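Local coordinates for macrophomate synthase intermolecular Diels-Alderase (Macrophoma commelinae, PDB 1IZC), which is an enzyme of the HpcH/HpaI aldolase/citrate lyase family, built as a TIM barrel and holding a magnesium ion together with pyruvic acid, at residues P165-P168 / A172-N175; A113-A118 / G145-S150. The protein carries 1 engineered substitution. All coordinates share one frame; numbering follows the deposited sequence.

Contact 1 of 2, residues P165-P168 / A172-N175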
# COMPACT_ATOMS: atom_id res chain seq x y z
N PRO A 165 18.93 -11.44 -32.34
CA PRO A 165 18.59 -10.79 -33.62
C PRO A 165 17.09 -10.82 -33.90
O PRO A 165 16.42 -11.81 -33.60
CB PRO A 165 19.35 -11.63 -34.65
CG PRO A 165 20.42 -12.32 -33.87
CD PRO A 165 19.75 -12.64 -32.56
N ASN A 166 16.59 -9.74 -34.50
CA ASN A 166 15.18 -9.63 -34.86
C ASN A 166 14.28 -10.25 -33.81
O ASN A 166 13.44 -11.10 -34.11
CB ASN A 166 14.93 -10.31 -36.20
CG ASN A 166 15.91 -9.88 -37.27
OD1 ASN A 166 15.96 -8.70 -37.64
ND2 ASN A 166 16.70 -10.82 -37.76
N ASP A 167 14.45 -9.80 -32.57
CA ASP A 167 13.68 -10.33 -31.45
C ASP A 167 13.02 -9.17 -30.70
O ASP A 167 13.22 -9.00 -29.50
CB ASP A 167 14.63 -11.11 -30.53
CG ASP A 167 13.92 -11.85 -29.43
OD1 ASP A 167 12.88 -12.48 -29.70
OD2 ASP A 167 14.42 -11.82 -28.28
N PRO A 168 12.21 -8.36 -31.42
CA PRO A 168 11.49 -7.18 -30.90
C PRO A 168 10.52 -7.47 -29.75
O PRO A 168 10.13 -6.56 -29.01
CB PRO A 168 10.74 -6.66 -32.13
CG PRO A 168 11.54 -7.17 -33.28
CD PRO A 168 11.88 -8.56 -32.84
N ALA A 172 12.78 -14.75 -27.89
CA ALA A 172 14.00 -15.55 -27.86
C ALA A 172 14.65 -15.41 -26.49
O ALA A 172 15.15 -16.38 -25.91
CB ALA A 172 14.97 -15.09 -28.96
N THR A 173 14.65 -14.19 -25.98
CA THR A 173 15.24 -13.92 -24.67
C THR A 173 14.59 -14.83 -23.64
O THR A 173 15.26 -15.54 -22.88
CB THR A 173 15.00 -12.47 -24.26
OG1 THR A 173 15.66 -11.61 -25.18
CG2 THR A 173 15.52 -12.21 -22.84
N SER A 174 13.26 -14.81 -23.63
CA SER A 174 12.52 -15.62 -22.68
C SER A 174 12.73 -17.12 -22.84
O SER A 174 12.99 -17.83 -21.87
CB SER A 174 11.04 -15.29 -22.78
OG SER A 174 10.81 -13.94 -22.38
N ASN A 175 12.65 -17.61 -24.07
CA ASN A 175 12.80 -19.04 -24.25
C ASN A 175 14.23 -19.57 -24.10
O ASN A 175 14.43 -20.76 -23.82
CB ASN A 175 12.17 -19.46 -25.59
CG ASN A 175 10.63 -19.56 -25.52
OD1 ASN A 175 10.00 -19.18 -24.51
ND2 ASN A 175 10.02 -20.07 -26.59
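Asp167 reaches from the loop to the first turn of helix 171-177 and offers its carboxylate to backbone N-H groups there. Its OD1 accepts from Ala172 N at 2.9 Å, a nearly straight bond (172°) that arrives on the syn side of the oxygen but 29° out of the carboxylate plane. OD2 takes a second, weak bond from Thr173 N at 3.3 Å. With CG anti to its own backbone N (chi1 -173°), the short side chain stretches out from the loop and sets one oxygen before each amide. First-turn amides have no carbonyl of a preceding turn to bond to, so a carboxylate from the loop just upstream suits them well; its negative charge also lies at the N-terminal end of the helix, where it probably interacts favourably with the helix dipole. The helix leads into strand 179-184 of the TIM barrel. Asp167 OD2 also bonds Ser162 OG; Thr173 OG1 lies within hydrogen-bonding reach of both Asn170 OD1 and Ser162 OG, and two hydroxyl protons have to be shared among these links. Ala172 suits the place because its small CB can lie against the carboxylate, 3.4 Å from Asp167 OD2.

Contact 2 of 2, residues A113-A118 / G145-S150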
# COMPACT_ATOMS: atom_id res chain seq x y z
N ALA A 113 5.74 -13.51 -12.05
CA ALA A 113 7.17 -13.71 -11.89
C ALA A 113 7.87 -13.64 -13.24
O ALA A 113 8.89 -12.98 -13.38
CB ALA A 113 7.46 -15.05 -11.21
N LEU A 114 7.32 -14.31 -14.24
CA LEU A 114 7.96 -14.30 -15.56
C LEU A 114 7.89 -12.91 -16.22
O LEU A 114 8.92 -12.40 -16.71
CB LEU A 114 7.30 -15.33 -16.47
CG LEU A 114 7.45 -16.80 -16.06
CD1 LEU A 114 6.50 -17.64 -16.91
CD2 LEU A 114 8.90 -17.27 -16.21
N ASP A 115 6.71 -12.32 -16.24
CA ASP A 115 6.53 -11.00 -16.86
C ASP A 115 7.46 -9.95 -16.22
O ASP A 115 7.90 -9.02 -16.89
CB ASP A 115 5.07 -10.50 -16.74
CG ASP A 115 4.09 -11.22 -17.69
OD1 ASP A 115 4.55 -11.92 -18.62
OD2 ASP A 115 2.85 -11.06 -17.51
N ALA A 116 7.76 -10.10 -14.92
CA ALA A 116 8.64 -9.16 -14.24
C ALA A 116 10.13 -9.41 -14.49
O ALA A 116 10.96 -8.57 -14.14
CB ALA A 116 8.37 -9.15 -12.71
N GLY A 117 10.48 -10.55 -15.07
CA GLY A 117 11.88 -10.80 -15.35
C GLY A 117 12.57 -11.94 -14.61
O GLY A 117 13.80 -12.01 -14.61
N ALA A 118 11.82 -12.82 -13.97
CA ALA A 118 12.45 -13.94 -13.27
C ALA A 118 13.13 -14.85 -14.28
O ALA A 118 12.55 -15.17 -15.32
CB ALA A 118 11.41 -14.73 -12.47
N GLY A 145 6.04 -23.92 -25.59
CA GLY A 145 4.86 -24.00 -24.75
C GLY A 145 3.74 -23.15 -25.30
O GLY A 145 3.62 -22.99 -26.52
N ARG A 146 2.91 -22.60 -24.42
CA ARG A 146 1.81 -21.76 -24.85
C ARG A 146 1.68 -20.54 -23.97
O ARG A 146 0.60 -19.97 -23.82
CB ARG A 146 0.50 -22.56 -24.87
CG ARG A 146 0.15 -23.26 -23.57
CD ARG A 146 -0.93 -24.31 -23.84
NE ARG A 146 -1.27 -25.06 -22.63
CZ ARG A 146 -1.84 -24.54 -21.56
NH1 ARG A 146 -2.15 -23.24 -21.54
NH2 ARG A 146 -2.10 -25.29 -20.50
N ARG A 147 2.80 -20.13 -23.38
CA ARG A 147 2.82 -18.96 -22.52
C ARG A 147 2.20 -17.78 -23.25
O ARG A 147 2.44 -17.56 -24.44
CB ARG A 147 4.26 -18.61 -22.12
CG ARG A 147 4.36 -17.29 -21.32
CD ARG A 147 5.81 -16.96 -20.98
NE ARG A 147 5.91 -15.63 -20.36
CZ ARG A 147 7.07 -14.99 -20.16
NH1 ARG A 147 8.21 -15.56 -20.53
NH2 ARG A 147 7.07 -13.77 -19.64
N SER A 148 1.39 -17.02 -22.52
CA SER A 148 0.73 -15.85 -23.08
C SER A 148 1.67 -14.66 -23.08
O SER A 148 2.35 -14.38 -22.09
CB SER A 148 -0.52 -15.52 -22.27
OG SER A 148 -1.17 -14.38 -22.80
N PHE A 149 1.68 -13.95 -24.19
CA PHE A 149 2.53 -12.79 -24.37
C PHE A 149 1.88 -11.52 -23.77
O PHE A 149 0.76 -11.17 -24.13
CB PHE A 149 2.76 -12.60 -25.87
CG PHE A 149 3.81 -11.60 -26.20
CD1 PHE A 149 5.15 -11.96 -26.20
CD2 PHE A 149 3.46 -10.29 -26.48
CE1 PHE A 149 6.15 -11.02 -26.48
CE2 PHE A 149 4.44 -9.34 -26.76
CZ PHE A 149 5.79 -9.71 -26.76
N SER A 150 2.59 -10.84 -22.87
CA SER A 150 2.06 -9.62 -22.25
C SER A 150 2.44 -8.40 -23.06
O SER A 150 3.58 -8.26 -23.49
CB SER A 150 2.61 -9.44 -20.83
OG SER A 150 2.23 -8.17 -20.30
O HOH W 1 2.57 -7.93 -17.59
O HOH W 2 4.84 -12.11 -21.62
O HOH W 3 3.44 -14.14 -19.77
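Arg147 runs from its loop toward Leu114 and Asp115 on the last turn of helix 107-116. From CB the chain goes out anti to the backbone N (chi1 174°) and stays extended to NE. CD passes 4.2 Å from Leu114 CD1. NE donates at 2.9 Å to a water that has Asp115 OD1 and Ser148 O among the acceptors within reach of its protons. One guanidinium face lies against Leu114, whose CB stands 3.5 Å above its plane toward the rim. At the tip, NH2 forms a long salt bridge with Asp115 OD1 (3.3 Å, 166°), in the guanidinium plane and on the oxygen's anti lone pair. Asp115 OD2 turns instead to His73 ND1 of the second subunit, and a water joins it to Ser150 OG; an aspartate suits this buried place because both oxygens find donors. The loop faces that subunit: Ser148 OG and Phe149 N bond its magnesium ligand Asp211, and the Ser150 side chain is about 8 Å from a bound magnesium ion. Gly117 ends the helix in a Schellman motif, its positive phi easy for glycine. Within the barrel, helix 107-116 follows strand 97-101 and leads into strand 120-123; Leu114 also packs on Met139 of helix 129-139.

From the N terminus, the chain first supplies the end of helix 107-116, then passes through strand 120-123 and helix 129-139 before residues 145-150 return to close contact 2, a loop with 26 residues between its segments. Contact 1 comes later and is far more local: only three residues separate 165-168 from 172-175, where the long loop turns into helix 171-177, ahead of strand 179-184. The two follow in series, neither nested nor crossed, with centres about 13 Å apart. They meet where Ser174 OG packs 3.6 Å from Arg147 NH1. They lie near the two ends of the excursion between helices 129-139 and 171-177, one joining it to helix 107-116 and the other to the helix that follows.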